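Beta-N-acetylhexosaminidase (Streptomyces plicatus, PDB 1JAK) hydrolyses terminal N-acetylhexosamine residues from the non-reducing ends of glycans, as a family 20 glycoside hydrolase that works by substrate-assisted catalysis. Local coordinates at residues G283-Y295 and H322-V336. Sequence-based numbering, arbitrary orientation.
Sequences GFSSLCVDKDVTY and HSTPKADFVAFMKRV
Tyr295 and Arg335 show how a phenol can tie a loop to a helix by giving and receiving at once. Tyr295 OH donates to Val289 O (2.8 Å), meeting a lone pair in the carbonyl plane, and accepts from Arg335 NH1 at 3.0 Å. The latter bond is somewhat bent (149°), yet the oxygen lies in the guanidinium plane, which stands nearly perpendicular to the phenol ring (85°). Ala331 CB covers one face of the guanidinium.

Phe332 packs beside the phenol, the two rings meeting obliquely with planes at 42°. With CG anti to the backbone N, its ring reaches in among Leu287, Thr294 and Tyr295. Leu287 CD1 touches Phe332 CZ at 3.8 Å, Thr294 CG2 meets the ring edge in plane, and Val336 CG1 covers one face. Val289, in the turn before helix 292-307, sets CG2 against Phe332 CB and CG1 against Asp328 O.

Toward Gly283, hydroxyls take over: Thr324 OG1 donates to Ser286 OG (2.7 Å), which in turn donates to Leu287 O. Ser323 OG sits 3.0 Å from both Gly283 O and Phe284 O.

At the outer side, Asp290 and Asp328 bring OD1 atoms within 4.0 Å, their carboxylates almost perpendicular. One water donates to OD2 of each, while another links Asp290 OD1 to Arg335 NH1. The contact thus joins the turn and first residues of helix 292-307 to the loop before helix 326-342 and to its body as far as Val336, two successive outer helices of the TIM barrel. Bonded to both turn and helix, the phenol probably fixes their relative position, whereas the acidic pair probably depends on water, with the arginine nearby, to ease its repulsion.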
loop_
_atom_site.group_PDB
_atom_site.type_symbol
_atom_site.label_atom_id
_atom_site.label_comp_id
_atom_site.label_asym_id
_atom_site.label_seq_id
_atom_site.Cartn_x
_atom_site.Cartn_y
_atom_site.Cartn_z
ATOM N N GLY A 283 -5.264 -5.875 -22.408
ATOM C CA GLY A 283 -6.393 -6.673 -22.868
ATOM C C GLY A 283 -6.243 -7.638 -24.027
ATOM O O GLY A 283 -7.204 -8.328 -24.373
ATOM N N PHE A 284 -5.050 -7.717 -24.601
ATOM C CA PHE A 284 -4.800 -8.560 -25.767
ATOM C C PHE A 284 -4.286 -9.972 -25.507
ATOM O O PHE A 284 -4.247 -10.791 -26.424
ATOM C CB PHE A 284 -3.808 -7.841 -26.679
ATOM C CG PHE A 284 -2.490 -7.554 -26.019
ATOM C CD1 PHE A 284 -1.499 -8.527 -25.964
ATOM C CD2 PHE A 284 -2.254 -6.319 -25.418
ATOM C CE1 PHE A 284 -0.288 -8.276 -25.320
ATOM C CE2 PHE A 284 -1.048 -6.057 -24.770
ATOM C CZ PHE A 284 -0.064 -7.037 -24.721
ATOM N N SER A 285 -3.885 -10.258 -24.275
ATOM C CA SER A 285 -3.344 -11.573 -23.949
ATOM C C SER A 285 -4.310 -12.474 -23.192
ATOM O O SER A 285 -5.190 -12.000 -22.477
ATOM C CB SER A 285 -2.073 -11.406 -23.117
ATOM O OG SER A 285 -2.362 -10.662 -21.948
ATOM N N SER A 286 -4.134 -13.782 -23.347
ATOM C CA SER A 286 -4.982 -14.735 -22.646
ATOM C C SER A 286 -4.390 -16.133 -22.558
ATOM O O SER A 286 -3.816 -16.640 -23.522
ATOM C CB SER A 286 -6.355 -14.836 -23.319
ATOM O OG SER A 286 -7.164 -15.794 -22.646
ATOM N N LEU A 287 -4.512 -16.749 -21.386
ATOM C CA LEU A 287 -4.048 -18.117 -21.228
ATOM C C LEU A 287 -5.062 -18.894 -22.056
ATOM O O LEU A 287 -6.159 -18.389 -22.317
ATOM C CB LEU A 287 -4.140 -18.554 -19.766
ATOM C CG LEU A 287 -3.222 -17.827 -18.784
ATOM C CD1 LEU A 287 -3.449 -18.365 -17.376
ATOM C CD2 LEU A 287 -1.777 -18.024 -19.209
ATOM N N CYS A 288 -4.718 -20.106 -22.475
ATOM C CA CYS A 288 -5.662 -20.878 -23.270
ATOM C C CYS A 288 -6.541 -21.714 -22.342
ATOM O O CYS A 288 -6.125 -22.752 -21.831
ATOM C CB CYS A 288 -4.931 -21.765 -24.284
ATOM S SG CYS A 288 -6.073 -22.206 -25.632
ATOM N N VAL A 289 -7.762 -21.235 -22.124
ATOM C CA VAL A 289 -8.707 -21.891 -21.230
ATOM C C VAL A 289 -9.027 -23.337 -21.595
ATOM O O VAL A 289 -9.276 -24.155 -20.711
ATOM C CB VAL A 289 -10.028 -21.081 -21.141
ATOM C CG1 VAL A 289 -11.031 -21.791 -20.243
ATOM C CG2 VAL A 289 -9.738 -19.691 -20.588
ATOM N N ASP A 290 -9.003 -23.656 -22.887
ATOM C CA ASP A 290 -9.319 -25.010 -23.344
ATOM C C ASP A 290 -8.159 -26.004 -23.351
ATOM O O ASP A 290 -8.294 -27.095 -23.902
ATOM C CB ASP A 290 -9.924 -24.969 -24.750
ATOM C CG ASP A 290 -11.201 -24.165 -24.813
ATOM O OD1 ASP A 290 -12.060 -24.332 -23.922
ATOM O OD2 ASP A 290 -11.351 -23.371 -25.766
ATOM N N LYS A 291 -7.026 -25.641 -22.756
ATOM C CA LYS A 291 -5.879 -26.549 -22.717
ATOM C C LYS A 291 -5.599 -27.042 -21.305
ATOM O O LYS A 291 -5.619 -26.263 -20.356
ATOM C CB LYS A 291 -4.624 -25.864 -23.261
ATOM C CG LYS A 291 -4.598 -25.692 -24.767
ATOM C CD LYS A 291 -3.251 -25.152 -25.220
ATOM C CE LYS A 291 -3.142 -25.140 -26.731
ATOM N NZ LYS A 291 -3.249 -26.516 -27.291
ATOM N N ASP A 292 -5.331 -28.337 -21.166
ATOM C CA ASP A 292 -5.047 -28.900 -19.853
ATOM C C ASP A 292 -3.774 -28.339 -19.229
ATOM O O ASP A 292 -3.727 -28.102 -18.025
ATOM C CB ASP A 292 -4.924 -30.427 -19.922
ATOM C CG ASP A 292 -6.265 -31.119 -20.068
ATOM O OD1 ASP A 292 -7.260 -30.626 -19.498
ATOM O OD2 ASP A 292 -6.317 -32.172 -20.739
ATOM N N VAL A 293 -2.743 -28.133 -20.042
ATOM C CA VAL A 293 -1.472 -27.624 -19.528
ATOM C C VAL A 293 -1.640 -26.300 -18.786
ATOM O O VAL A 293 -0.878 -25.989 -17.871
ATOM C CB VAL A 293 -0.434 -27.442 -20.662
ATOM C CG1 VAL A 293 -0.865 -26.324 -21.596
ATOM C CG2 VAL A 293 0.941 -27.157 -20.064
ATOM N N THR A 294 -2.650 -25.531 -19.174
ATOM C CA THR A 294 -2.916 -24.244 -18.544
ATOM C C THR A 294 -3.106 -24.363 -17.036
ATOM O O THR A 294 -2.593 -23.549 -16.264
ATOM C CB THR A 294 -4.181 -23.601 -19.141
ATOM O OG1 THR A 294 -3.954 -23.316 -20.525
ATOM C CG2 THR A 294 -4.527 -22.307 -18.407
ATOM N N TYR A 295 -3.841 -25.388 -16.621
ATOM C CA TYR A 295 -4.125 -25.598 -15.211
ATOM C C TYR A 295 -2.961 -26.212 -14.445
ATOM O O TYR A 295 -2.847 -26.026 -13.232
ATOM C CB TYR A 295 -5.410 -26.416 -15.096
ATOM C CG TYR A 295 -6.524 -25.708 -15.832
ATOM C CD1 TYR A 295 -7.161 -24.602 -15.268
ATOM C CD2 TYR A 295 -6.839 -26.045 -17.149
ATOM C CE1 TYR A 295 -8.073 -23.841 -15.997
ATOM C CE2 TYR A 295 -7.748 -25.290 -17.889
ATOM C CZ TYR A 295 -8.358 -24.189 -17.308
ATOM O OH TYR A 295 -9.235 -23.422 -18.043
ATOM N N HIS A 322 -9.865 -9.368 -21.941
ATOM C CA HIS A 322 -10.633 -9.107 -23.148
ATOM C C HIS A 322 -10.412 -10.051 -24.320
ATOM O O HIS A 322 -11.152 -10.003 -25.307
ATOM C CB HIS A 322 -10.418 -7.653 -23.559
ATOM C CG HIS A 322 -10.754 -6.681 -22.470
ATOM N ND1 HIS A 322 -11.864 -6.830 -21.666
ATOM C CD2 HIS A 322 -10.132 -5.556 -22.049
ATOM C CE1 HIS A 322 -11.910 -5.837 -20.795
ATOM N NE2 HIS A 322 -10.871 -5.051 -21.006
ATOM N N SER A 323 -9.408 -10.912 -24.221
ATOM C CA SER A 323 -9.155 -11.878 -25.281
ATOM C C SER A 323 -9.643 -13.240 -24.802
ATOM O O SER A 323 -9.369 -14.271 -25.420
ATOM C CB SER A 323 -7.665 -11.928 -25.621
ATOM O OG SER A 323 -7.260 -10.711 -26.231
ATOM N N THR A 324 -10.376 -13.224 -23.690
ATOM C CA THR A 324 -10.937 -14.433 -23.098
ATOM C C THR A 324 -12.459 -14.334 -23.157
ATOM O O THR A 324 -13.056 -13.519 -22.458
ATOM C CB THR A 324 -10.536 -14.578 -21.613
ATOM O OG1 THR A 324 -9.120 -14.415 -21.473
ATOM C CG2 THR A 324 -10.937 -15.954 -21.090
ATOM N N PRO A 325 -13.107 -15.150 -24.003
ATOM C CA PRO A 325 -14.569 -15.102 -24.102
ATOM C C PRO A 325 -15.197 -15.192 -22.710
ATOM O O PRO A 325 -14.726 -15.949 -21.865
ATOM C CB PRO A 325 -14.889 -16.314 -24.970
ATOM C CG PRO A 325 -13.699 -16.379 -25.887
ATOM C CD PRO A 325 -12.546 -16.151 -24.928
ATOM N N LYS A 326 -16.257 -14.423 -22.480
ATOM C CA LYS A 326 -16.926 -14.403 -21.181
ATOM C C LYS A 326 -17.150 -15.785 -20.569
ATOM O O LYS A 326 -16.826 -16.010 -19.403
ATOM C CB LYS A 326 -18.267 -13.669 -21.284
ATOM C CG LYS A 326 -19.060 -13.651 -19.984
ATOM C CD LYS A 326 -18.305 -12.933 -18.876
ATOM C CE LYS A 326 -18.417 -11.423 -19.006
ATOM N NZ LYS A 326 -19.804 -10.949 -18.726
ATOM N N ALA A 327 -17.702 -16.707 -21.350
ATOM C CA ALA A 327 -17.962 -18.052 -20.845
ATOM C C ALA A 327 -16.680 -18.766 -20.430
ATOM O O ALA A 327 -16.673 -19.510 -19.447
ATOM C CB ALA A 327 -18.709 -18.875 -21.893
ATOM N N ASP A 328 -15.598 -18.552 -21.176
ATOM C CA ASP A 328 -14.325 -19.179 -20.841
ATOM C C ASP A 328 -13.749 -18.548 -19.577
ATOM O O ASP A 328 -13.127 -19.229 -18.764
ATOM C CB ASP A 328 -13.317 -19.038 -21.986
ATOM C CG ASP A 328 -13.664 -19.906 -23.185
ATOM O OD1 ASP A 328 -14.186 -21.024 -22.987
ATOM O OD2 ASP A 328 -13.395 -19.479 -24.324
ATOM N N PHE A 329 -13.951 -17.243 -19.419
ATOM C CA PHE A 329 -13.461 -16.542 -18.235
ATOM C C PHE A 329 -14.122 -17.148 -17.000
ATOM O O PHE A 329 -13.452 -17.458 -16.011
ATOM C CB PHE A 329 -13.801 -15.053 -18.322
ATOM C CG PHE A 329 -13.379 -14.258 -17.115
ATOM C CD1 PHE A 329 -12.060 -13.845 -16.962
ATOM C CD2 PHE A 329 -14.306 -13.916 -16.137
ATOM C CE1 PHE A 329 -11.672 -13.094 -15.849
ATOM C CE2 PHE A 329 -13.931 -13.168 -15.020
ATOM C CZ PHE A 329 -12.611 -12.756 -14.878
ATOM N N VAL A 330 -15.439 -17.322 -17.058
ATOM C CA VAL A 330 -16.172 -17.900 -15.936
ATOM C C VAL A 330 -15.693 -19.324 -15.656
ATOM O O VAL A 330 -15.454 -19.686 -14.505
ATOM C CB VAL A 330 -17.699 -17.908 -16.201
ATOM C CG1 VAL A 330 -18.428 -18.579 -15.040
ATOM C CG2 VAL A 330 -18.202 -16.483 -16.377
ATOM N N ALA A 331 -15.546 -20.128 -16.706
ATOM C CA ALA A 331 -15.083 -21.502 -16.544
ATOM C C ALA A 331 -13.689 -21.518 -15.920
ATOM O O ALA A 331 -13.412 -22.306 -15.015
ATOM C CB ALA A 331 -15.058 -22.215 -17.897
ATOM N N PHE A 332 -12.817 -20.640 -16.409
ATOM C CA PHE A 332 -11.450 -20.547 -15.905
ATOM C C PHE A 332 -11.423 -20.227 -14.413
ATOM O O PHE A 332 -10.737 -20.893 -13.634
ATOM C CB PHE A 332 -10.682 -19.457 -16.660
ATOM C CG PHE A 332 -9.256 -19.293 -16.205
ATOM C CD1 PHE A 332 -8.256 -20.135 -16.682
ATOM C CD2 PHE A 332 -8.917 -18.300 -15.291
ATOM C CE1 PHE A 332 -6.931 -19.991 -16.255
ATOM C CE2 PHE A 332 -7.596 -18.147 -14.858
ATOM C CZ PHE A 332 -6.604 -18.993 -15.341
ATOM N N MET A 333 -12.164 -19.201 -14.016
ATOM C CA MET A 333 -12.194 -18.806 -12.613
ATOM C C MET A 333 -12.811 -19.872 -11.718
ATOM O O MET A 333 -12.418 -20.019 -10.563
ATOM C CB MET A 333 -12.931 -17.476 -12.452
ATOM C CG MET A 333 -12.142 -16.299 -13.012
ATOM S SD MET A 333 -10.485 -16.212 -12.278
ATOM C CE MET A 333 -10.052 -14.484 -12.620
ATOM N N LYS A 334 -13.773 -20.622 -12.247
ATOM C CA LYS A 334 -14.404 -21.683 -11.467
ATOM C C LYS A 334 -13.359 -22.757 -11.159
ATOM O O LYS A 334 -13.335 -23.336 -10.070
ATOM C CB LYS A 334 -15.561 -22.302 -12.261
ATOM C CG LYS A 334 -16.251 -23.473 -11.567
ATOM C CD LYS A 334 -17.089 -23.014 -10.385
ATOM C CE LYS A 334 -17.843 -24.180 -9.757
ATOM N NZ LYS A 334 -18.801 -23.723 -8.709
ATOM N N ARG A 335 -12.483 -22.998 -12.128
ATOM C CA ARG A 335 -11.435 -24.005 -12.002
ATOM C C ARG A 335 -10.223 -23.576 -11.179
ATOM O O ARG A 335 -9.661 -24.380 -10.433
ATOM C CB ARG A 335 -10.963 -24.427 -13.395
ATOM C CG ARG A 335 -12.052 -25.052 -14.255
ATOM C CD ARG A 335 -11.650 -25.094 -15.720
ATOM N NE ARG A 335 -12.697 -25.686 -16.550
ATOM C CZ ARG A 335 -12.724 -25.625 -17.877
ATOM N NH1 ARG A 335 -11.759 -24.996 -18.535
ATOM N NH2 ARG A 335 -13.717 -26.196 -18.550
ATOM N N VAL A 336 -9.820 -22.315 -11.301
ATOM C CA VAL A 336 -8.634 -21.845 -10.590
ATOM C C VAL A 336 -8.803 -21.321 -9.164
ATOM O O VAL A 336 -7.888 -21.452 -8.353
ATOM C CB VAL A 336 -7.887 -20.769 -11.413
ATOM C CG1 VAL A 336 -7.446 -21.352 -12.745
ATOM C CG2 VAL A 336 -8.780 -19.563 -11.626
HETATM O O HOH W 1 -11.993 -20.857 -26.309
HETATM O O HOH W 2 -12.417 -25.660 -21.647
#